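Local coordinates for Mlr3007 protein (Mesorhizobium loti, PDB 3QQM), which probably transfers the amino group of leucine, isoleucine or valine to 2-oxoglutarate with the help of pyridoxal 5'-phosphate, at residues Ala159-Gly164 and Lys201-Leu206; Ala167-Asp172 and Ala193-Asp198. All coordinates share one frame; numbering follows the deposited sequence.

Interaction 1: Ala159-Gly164 and Lys201-Leu206. With EDO (1,2-ethanediol), chain V.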
ATOM      1  N   ALA A 159      -9.801   4.149 -10.545  1.00 16.13           N
ATOM      2  CA  ALA A 159     -10.873   3.869 -11.474  1.00 16.80           C
ATOM      3  C   ALA A 159     -11.011   4.953 -12.530  1.00 17.49           C
ATOM      4  O   ALA A 159     -11.069   6.149 -12.220  1.00 17.65           O
ATOM      5  CB  ALA A 159     -12.175   3.691 -10.708  1.00 16.15           C
ATOM      6  N   ASP A 160     -11.077   4.512 -13.781  1.00 18.43           N
ATOM      7  CA  ASP A 160     -11.220   5.388 -14.931  1.00 19.29           C
ATOM      8  C   ASP A 160     -12.646   5.290 -15.400  1.00 20.18           C
ATOM      9  O   ASP A 160     -13.041   4.272 -15.975  1.00 20.33           O
ATOM     10  CB  ASP A 160     -10.275   4.923 -16.019  1.00 19.82           C
ATOM     11  CG  ASP A 160     -10.306   5.808 -17.273  1.00 20.54           C
ATOM     12  OD1 ASP A 160     -11.235   6.647 -17.457  1.00 20.99           O
ATOM     13  OD2 ASP A 160      -9.365   5.652 -18.065  1.00 19.75           O
ATOM     14  N   PHE A 161     -13.435   6.337 -15.155  1.00 20.92           N
ATOM     15  CA  PHE A 161     -14.860   6.310 -15.552  1.00 21.80           C
ATOM     16  C   PHE A 161     -15.092   6.731 -16.988  1.00 22.88           C
ATOM     17  O   PHE A 161     -16.236   6.967 -17.384  1.00 23.50           O
ATOM     18  CB  PHE A 161     -15.724   7.117 -14.586  1.00 21.40           C
ATOM     19  CG  PHE A 161     -15.749   6.536 -13.196  1.00 21.65           C
ATOM     20  CD1 PHE A 161     -16.578   5.447 -12.899  1.00 21.67           C
ATOM     21  CD2 PHE A 161     -14.939   7.051 -12.191  1.00 20.87           C
ATOM     22  CE1 PHE A 161     -16.595   4.894 -11.637  1.00 21.24           C
ATOM     23  CE2 PHE A 161     -14.963   6.495 -10.905  1.00 21.22           C
ATOM     24  CZ  PHE A 161     -15.784   5.418 -10.630  1.00 20.69           C
ATOM     25  N   GLY A 162     -14.007   6.834 -17.758  1.00 23.30           N
ATOM     26  CA  GLY A 162     -14.093   7.170 -19.175  1.00 24.28           C
ATOM     27  C   GLY A 162     -13.220   8.308 -19.667  1.00 24.66           C
ATOM     28  O   GLY A 162     -12.776   8.292 -20.806  1.00 25.63           O
ATOM     29  N   ASP A 163     -12.962   9.288 -18.820  1.00 24.29           N
ATOM     30  CA  ASP A 163     -12.214  10.469 -19.237  1.00 24.73           C
ATOM     31  C   ASP A 163     -10.688  10.349 -19.152  1.00 24.44           C
ATOM     32  O   ASP A 163      -9.992  11.303 -19.441  1.00 25.23           O
ATOM     33  CB  ASP A 163     -12.682  11.669 -18.408  1.00 24.82           C
ATOM     34  CG  ASP A 163     -12.435  11.482 -16.928  1.00 24.25           C
ATOM     35  OD1 ASP A 163     -11.825  10.470 -16.548  1.00 24.35           O
ATOM     36  OD2 ASP A 163     -12.847  12.352 -16.136  1.00 25.97           O
ATOM     37  N   GLY A 164     -10.172   9.197 -18.741  1.00 23.49           N
ATOM     38  CA  GLY A 164      -8.736   9.018 -18.646  1.00 23.05           C
ATOM     39  C   GLY A 164      -8.116   9.366 -17.292  1.00 21.80           C
ATOM     40  O   GLY A 164      -6.945   9.108 -17.069  1.00 21.01           O
ATOM     41  N   LYS A 201     -18.604  -0.746 -11.005  1.00 26.24           N
ATOM     42  CA  LYS A 201     -19.076  -1.575 -12.094  1.00 27.51           C
ATOM     43  C   LYS A 201     -19.192  -0.741 -13.374  1.00 27.72           C
ATOM     44  O   LYS A 201     -19.230  -1.297 -14.464  1.00 28.55           O
ATOM     45  CB  LYS A 201     -20.436  -2.211 -11.756  1.00 28.36           C
ATOM     46  CG  LYS A 201     -20.417  -3.370 -10.713  1.00 30.01           C
ATOM     47  CD  LYS A 201     -19.750  -4.644 -11.333  1.00 33.02           C
ATOM     48  CE  LYS A 201     -20.012  -5.945 -10.552  1.00 33.99           C
ATOM     49  NZ  LYS A 201     -19.547  -7.131 -11.384  1.00 35.11           N
ATOM     50  N   SER A 202     -19.275   0.587 -13.247  1.00 27.05           N
ATOM     51  CA  SER A 202     -19.398   1.448 -14.442  1.00 27.26           C
ATOM     52  C   SER A 202     -18.051   2.019 -14.893  1.00 26.36           C
ATOM     53  O   SER A 202     -17.996   2.867 -15.770  1.00 26.69           O
ATOM     54  CB  SER A 202     -20.410   2.580 -14.203  1.00 27.37           C
ATOM     55  OG  SER A 202     -19.917   3.529 -13.278  1.00 26.74           O
ATOM     56  N   ALA A 203     -16.966   1.557 -14.293  1.00 25.42           N
ATOM     57  CA  ALA A 203     -15.642   2.025 -14.682  1.00 24.95           C
ATOM     58  C   ALA A 203     -15.235   1.408 -16.020  1.00 25.53           C
ATOM     59  O   ALA A 203     -15.409   0.217 -16.240  1.00 25.61           O
ATOM     60  CB  ALA A 203     -14.635   1.685 -13.628  1.00 24.22           C
ATOM     61  N   LYS A 204     -14.713   2.235 -16.920  1.00 25.78           N
ATOM     62  CA  LYS A 204     -14.252   1.767 -18.222  1.00 26.51           C
ATOM     63  C   LYS A 204     -12.913   1.032 -18.069  1.00 25.67           C
ATOM     64  O   LYS A 204     -12.571   0.173 -18.875  1.00 26.54           O
ATOM     65  CB  LYS A 204     -14.069   2.939 -19.169  1.00 27.24           C
ATOM     66  CG  LYS A 204     -15.298   3.721 -19.463  1.00 29.15           C
ATOM     67  CD  LYS A 204     -16.282   2.903 -20.265  1.00 32.14           C
ATOM     68  CE  LYS A 204     -17.517   3.709 -20.587  1.00 33.93           C
ATOM     69  NZ  LYS A 204     -18.500   2.914 -21.398  1.00 36.26           N
ATOM     70  N   ALA A 205     -12.131   1.437 -17.076  1.00 24.05           N
ATOM     71  CA  ALA A 205     -10.843   0.794 -16.774  1.00 23.24           C
ATOM     72  C   ALA A 205     -10.662   0.860 -15.254  1.00 21.95           C
ATOM     73  O   ALA A 205     -11.134   1.798 -14.593  1.00 21.51           O
ATOM     74  CB  ALA A 205      -9.697   1.455 -17.505  1.00 23.22           C
ATOM     75  N   LEU A 206     -10.040  -0.166 -14.698  1.00 20.91           N
ATOM     76  CA  LEU A 206      -9.865  -0.245 -13.283  1.00 19.85           C
ATOM     77  C   LEU A 206      -8.515  -0.820 -12.978  1.00 19.10           C
ATOM     78  O   LEU A 206      -8.032  -1.700 -13.701  1.00 19.41           O
ATOM     79  CB  LEU A 206     -10.966  -1.134 -12.706  1.00 20.14           C
ATOM     80  CG  LEU A 206     -10.979  -1.346 -11.200  1.00 20.08           C
ATOM     81  CD1 LEU A 206     -11.093  -0.023 -10.462  1.00 19.75           C
ATOM     82  CD2 LEU A 206     -12.122  -2.272 -10.828  1.00 20.96           C
TER
HETATM   83  C1  EDO V 303      -9.093  -3.715 -16.623  1.00 46.70           C
HETATM   84  O1  EDO V 303     -10.298  -2.998 -16.325  1.00 45.80           O
HETATM   85  C2  EDO V 303      -8.184  -2.883 -17.531  1.00 46.96           C
HETATM   86  O2  EDO V 303      -7.633  -1.750 -16.833  1.00 46.35           O

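Interaction 2: Ala167-Asp172 and Ala193-Asp198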
ATOM      1  N   ALA A 167      -9.525   8.002 -10.901  1.00 16.37           N
ATOM      2  CA  ALA A 167     -10.261   8.429  -9.711  1.00 15.89           C
ATOM      3  C   ALA A 167      -9.897   7.476  -8.604  1.00 14.98           C
ATOM      4  O   ALA A 167     -10.048   6.281  -8.763  1.00 15.40           O
ATOM      5  CB  ALA A 167     -11.788   8.427  -9.977  1.00 15.73           C
ATOM      6  N   THR A 168      -9.366   8.010  -7.513  1.00 14.39           N
ATOM      7  CA  THR A 168      -8.928   7.218  -6.372  1.00 13.87           C
ATOM      8  C   THR A 168      -9.612   7.760  -5.114  1.00 14.02           C
ATOM      9  O   THR A 168      -9.781   8.982  -4.990  1.00 13.58           O
ATOM     10  CB  THR A 168      -7.388   7.293  -6.234  1.00 13.94           C
ATOM     11  OG1 THR A 168      -6.933   6.268  -5.357  1.00 13.54           O
ATOM     12  CG2 THR A 168      -6.921   8.678  -5.721  1.00 12.52           C
ATOM     13  N   PRO A 169     -10.023   6.868  -4.187  1.00 14.29           N
ATOM     14  CA  PRO A 169     -10.723   7.333  -3.009  1.00 14.75           C
ATOM     15  C   PRO A 169     -10.012   8.459  -2.226  1.00 15.15           C
ATOM     16  O   PRO A 169      -8.803   8.399  -1.978  1.00 15.06           O
ATOM     17  CB  PRO A 169     -10.848   6.068  -2.177  1.00 14.54           C
ATOM     18  CG  PRO A 169     -10.951   5.008  -3.152  1.00 14.19           C
ATOM     19  CD  PRO A 169      -9.987   5.395  -4.216  1.00 14.43           C
ATOM     20  N   ARG A 170     -10.802   9.459  -1.846  1.00 15.88           N
ATOM     21  CA  ARG A 170     -10.331  10.610  -1.085  1.00 16.45           C
ATOM     22  C   ARG A 170      -9.874  10.113   0.259  1.00 16.05           C
ATOM     23  O   ARG A 170     -10.501   9.257   0.853  1.00 15.58           O
ATOM     24  CB  ARG A 170     -11.450  11.647  -0.952  1.00 17.01           C
ATOM     25  CG  ARG A 170     -10.971  13.027  -0.661  1.00 18.91           C
ATOM     26  CD  ARG A 170     -12.076  14.069  -0.834  1.00 20.87           C
ATOM     27  NE  ARG A 170     -13.018  14.067   0.275  1.00 22.37           N
ATOM     28  CZ  ARG A 170     -14.116  14.817   0.329  1.00 24.13           C
ATOM     29  NH1 ARG A 170     -14.477  15.574  -0.700  1.00 24.33           N
ATOM     30  NH2 ARG A 170     -14.885  14.768   1.404  1.00 24.58           N
ATOM     31  N   LEU A 171      -8.787  10.689   0.746  1.00 16.33           N
ATOM     32  CA  LEU A 171      -8.157  10.263   1.979  1.00 16.27           C
ATOM     33  C   LEU A 171      -9.091  10.218   3.217  1.00 16.69           C
ATOM     34  O   LEU A 171      -8.999   9.270   4.025  1.00 16.41           O
ATOM     35  CB  LEU A 171      -6.951  11.147   2.264  1.00 16.41           C
ATOM     36  CG  LEU A 171      -5.971  10.559   3.270  1.00 17.17           C
ATOM     37  CD1 LEU A 171      -5.426   9.205   2.739  1.00 16.25           C
ATOM     38  CD2 LEU A 171      -4.837  11.574   3.544  1.00 18.23           C
ATOM     39  N   ASP A 172      -9.982  11.199   3.367  1.00 16.57           N
ATOM     40  CA  ASP A 172     -10.891  11.194   4.510  1.00 17.15           C
ATOM     41  C   ASP A 172     -11.851   9.972   4.538  1.00 16.93           C
ATOM     42  O   ASP A 172     -12.562   9.800   5.499  1.00 17.33           O
ATOM     43  CB  ASP A 172     -11.677  12.513   4.640  1.00 17.51           C
ATOM     44  CG  ASP A 172     -12.524  12.825   3.417  1.00 18.27           C
ATOM     45  OD1 ASP A 172     -12.321  12.191   2.336  1.00 18.87           O
ATOM     46  OD2 ASP A 172     -13.372  13.731   3.516  1.00 19.27           O
ATOM     47  N   ALA A 193     -11.606  11.178  -5.238  1.00 18.23           N
ATOM     48  CA  ALA A 193     -13.024  10.993  -5.510  1.00 18.41           C
ATOM     49  C   ALA A 193     -13.638  10.044  -4.491  1.00 17.72           C
ATOM     50  O   ALA A 193     -12.952   9.493  -3.679  1.00 16.94           O
ATOM     51  CB  ALA A 193     -13.233  10.472  -6.959  1.00 18.18           C
ATOM     52  N   ILE A 194     -14.953   9.904  -4.550  1.00 18.40           N
ATOM     53  CA  ILE A 194     -15.704   9.051  -3.648  1.00 18.24           C
ATOM     54  C   ILE A 194     -16.608   8.154  -4.485  1.00 18.33           C
ATOM     55  O   ILE A 194     -17.296   8.616  -5.394  1.00 18.33           O
ATOM     56  CB  ILE A 194     -16.570   9.880  -2.714  1.00 18.53           C
ATOM     57  CG1 ILE A 194     -15.720  10.909  -1.970  1.00 19.25           C
ATOM     58  CG2 ILE A 194     -17.289   8.990  -1.722  1.00 18.05           C
ATOM     59  CD1 ILE A 194     -16.567  11.921  -1.143  1.00 20.12           C
ATOM     60  N   TYR A 195     -16.588   6.869  -4.195  1.00 18.10           N
ATOM     61  CA  TYR A 195     -17.426   5.929  -4.920  1.00 18.58           C
ATOM     62  C   TYR A 195     -17.592   4.607  -4.167  1.00 18.69           C
ATOM     63  O   TYR A 195     -16.782   4.254  -3.321  1.00 18.27           O
ATOM     64  CB  TYR A 195     -16.900   5.709  -6.357  1.00 18.63           C
ATOM     65  CG  TYR A 195     -15.417   5.383  -6.490  1.00 18.02           C
ATOM     66  CD1 TYR A 195     -14.916   4.135  -6.160  1.00 17.89           C
ATOM     67  CD2 TYR A 195     -14.547   6.290  -7.039  1.00 18.26           C
ATOM     68  CE1 TYR A 195     -13.556   3.840  -6.323  1.00 17.02           C
ATOM     69  CE2 TYR A 195     -13.197   5.984  -7.242  1.00 17.31           C
ATOM     70  CZ  TYR A 195     -12.711   4.779  -6.867  1.00 16.80           C
ATOM     71  OH  TYR A 195     -11.365   4.523  -7.047  1.00 15.76           O
ATOM     72  N   SER A 196     -18.670   3.909  -4.484  1.00 19.40           N
ATOM     73  CA  SER A 196     -19.008   2.634  -3.883  1.00 19.81           C
ATOM     74  C   SER A 196     -18.596   1.490  -4.776  1.00 20.42           C
ATOM     75  O   SER A 196     -18.155   1.701  -5.894  1.00 20.43           O
ATOM     76  CB  SER A 196     -20.518   2.536  -3.724  1.00 20.18           C
ATOM     77  OG  SER A 196     -21.109   2.494  -4.988  1.00 19.86           O
ATOM     78  N   TYR A 197     -18.801   0.264  -4.301  1.00 21.39           N
ATOM     79  CA  TYR A 197     -18.465  -0.908  -5.083  1.00 22.18           C
ATOM     80  C   TYR A 197     -19.298  -0.923  -6.326  1.00 22.58           C
ATOM     81  O   TYR A 197     -18.795  -1.174  -7.418  1.00 22.68           O
ATOM     82  CB  TYR A 197     -18.722  -2.200  -4.309  1.00 22.76           C
ATOM     83  CG  TYR A 197     -18.049  -3.388  -4.937  1.00 23.94           C
ATOM     84  CD1 TYR A 197     -16.667  -3.474  -4.923  1.00 25.71           C
ATOM     85  CD2 TYR A 197     -18.774  -4.451  -5.488  1.00 26.33           C
ATOM     86  CE1 TYR A 197     -15.993  -4.550  -5.471  1.00 27.13           C
ATOM     87  CE2 TYR A 197     -18.105  -5.574  -6.046  1.00 26.71           C
ATOM     88  CZ  TYR A 197     -16.705  -5.602  -6.023  1.00 28.22           C
ATOM     89  OH  TYR A 197     -15.935  -6.628  -6.543  1.00 30.74           O
ATOM     90  N   ASP A 198     -20.567  -0.611  -6.164  1.00 23.16           N
ATOM     91  CA  ASP A 198     -21.496  -0.628  -7.285  1.00 24.26           C
ATOM     92  C   ASP A 198     -21.117   0.395  -8.381  1.00 24.00           C
ATOM     93  O   ASP A 198     -21.235   0.098  -9.559  1.00 24.22           O
ATOM     94  CB  ASP A 198     -22.913  -0.388  -6.786  1.00 25.05           C
ATOM     95  CG  ASP A 198     -23.929  -0.664  -7.840  1.00 27.09           C
ATOM     96  OD1 ASP A 198     -24.216  -1.854  -8.117  1.00 28.55           O
ATOM     97  OD2 ASP A 198     -24.450   0.320  -8.381  1.00 29.27           O
TER

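Interaction 1: Ala159-Gly164 and Lys201-Leu206
D160 and A205 face each other as an antiparallel hydrogen-bonded pair: D160 N gives its hydrogen to A205 O at 2.8 Å, nearly straight at 167°, and A205 N returns a longer bond of 3.2 Å to D160 O. K204 N also reaches D160 O, but that bond is weak and bent to 130°, so K204 and A205 in succession both face D160 across the pair. The tight part lies next to this. A159 CB packs on L206 CD1 at 3.9 Å and more loosely on A203 CB, and both A159 and L206 also touch L200 of helix 197-200. On the opposite face of the sheet D160 CB meets A205 CB. Past the bulge the contact opens out to solvent. K204 lays its CG over G162 CA at 3.7 Å before the rest of its chain leads off, while S202 OG, bonded to D199 O, comes only to the edge of the F161 ring. On L206 an ethanediol, probably from the crystallisation liquor, accepts from the backbone N through O1 and donates to L206 O through O2. With CG anti to the backbone N (chi1 -178°), D160 OD1 accepts from G162 N at 2.8 Å and G164 N at 3.0 Å, from opposite faces of the carboxylate. D160 thus both faces a classic beta bulge and opens an Asx turn, at the end of strand 156-160, outermost within this chain in the mixed six-stranded sheet.

Interaction 2: Ala167-Asp172 and Ala193-Asp198
A short parallel bridge, P169 beside A193, joins strand 166-169 to the end of strand 190-193 in a small two-stranded sheet. A193 bonds through both its backbone N and its backbone O: the N donates to T168 O at 2.9 Å, and the O accepts from R170 N at 2.8 Å. The two bonds straddle P169, which has no N-H to offer; instead its CA-H points at the same A193 O, with 3.2 Å between P169 CA and that oxygen.

Y195 reaches back across the contact with its ring end. Its chi1 of 50° sets CG between the backbone N and the carbonyl carbon, and the ring end comes to strand 166-169, where the hydroxyl donates to A167 O at 2.8 Å. The hydroxyl sits above the carbonyl plane rather than on a lone pair, while the carbonyl itself lies at the edge of the ring. P169 CD closes on the hydroxyl of Y195 at 3.3 Å, its ring crossing the tyrosine at a slant, and A167 CB touches both Y195 CE2 and A193 CB. This is the parallel pairing of a beta-alpha-beta crossover, with helix 179-186 between the two strands, and Y195 also touches V157 and A159 of strand 156-160.

Further out, R170 turns its guanidinium onto D172, two residues on. The chain bends at chi3 (76°), and NE and NH2 grip the carboxylate side-on, one nitrogen to each oxygen: NE to OD1 of D172 is nearly straight at 172°, and NH2 to OD2 completes the salt bridge. Over one face of the guanidinium thus held, I194 CD1 sits 4.1 Å from R170 CZ, an apolar tip laid on a flat charged group.

Interaction 2 is nested along the chain inside the loop that interaction 1 closes: strand 156-160 is followed by 166-169, and helix 197-200 by strand 205-210. Their centres lie about 12 Å apart, on the same side of the chain's centre, and they touch directly. A159 and A167 are joined by a backbone hydrogen bond, while F161 packs against A167 and Y195. The edge strand 156-160 therefore faces two ways, pairing with 205-210 in the mixed sheet and meeting the small parallel pair 166-169 and 190-193. All four segments belong to the class-IV aminotransferase part of the chain, and together they tie that pair to the edge of the mixed sheet.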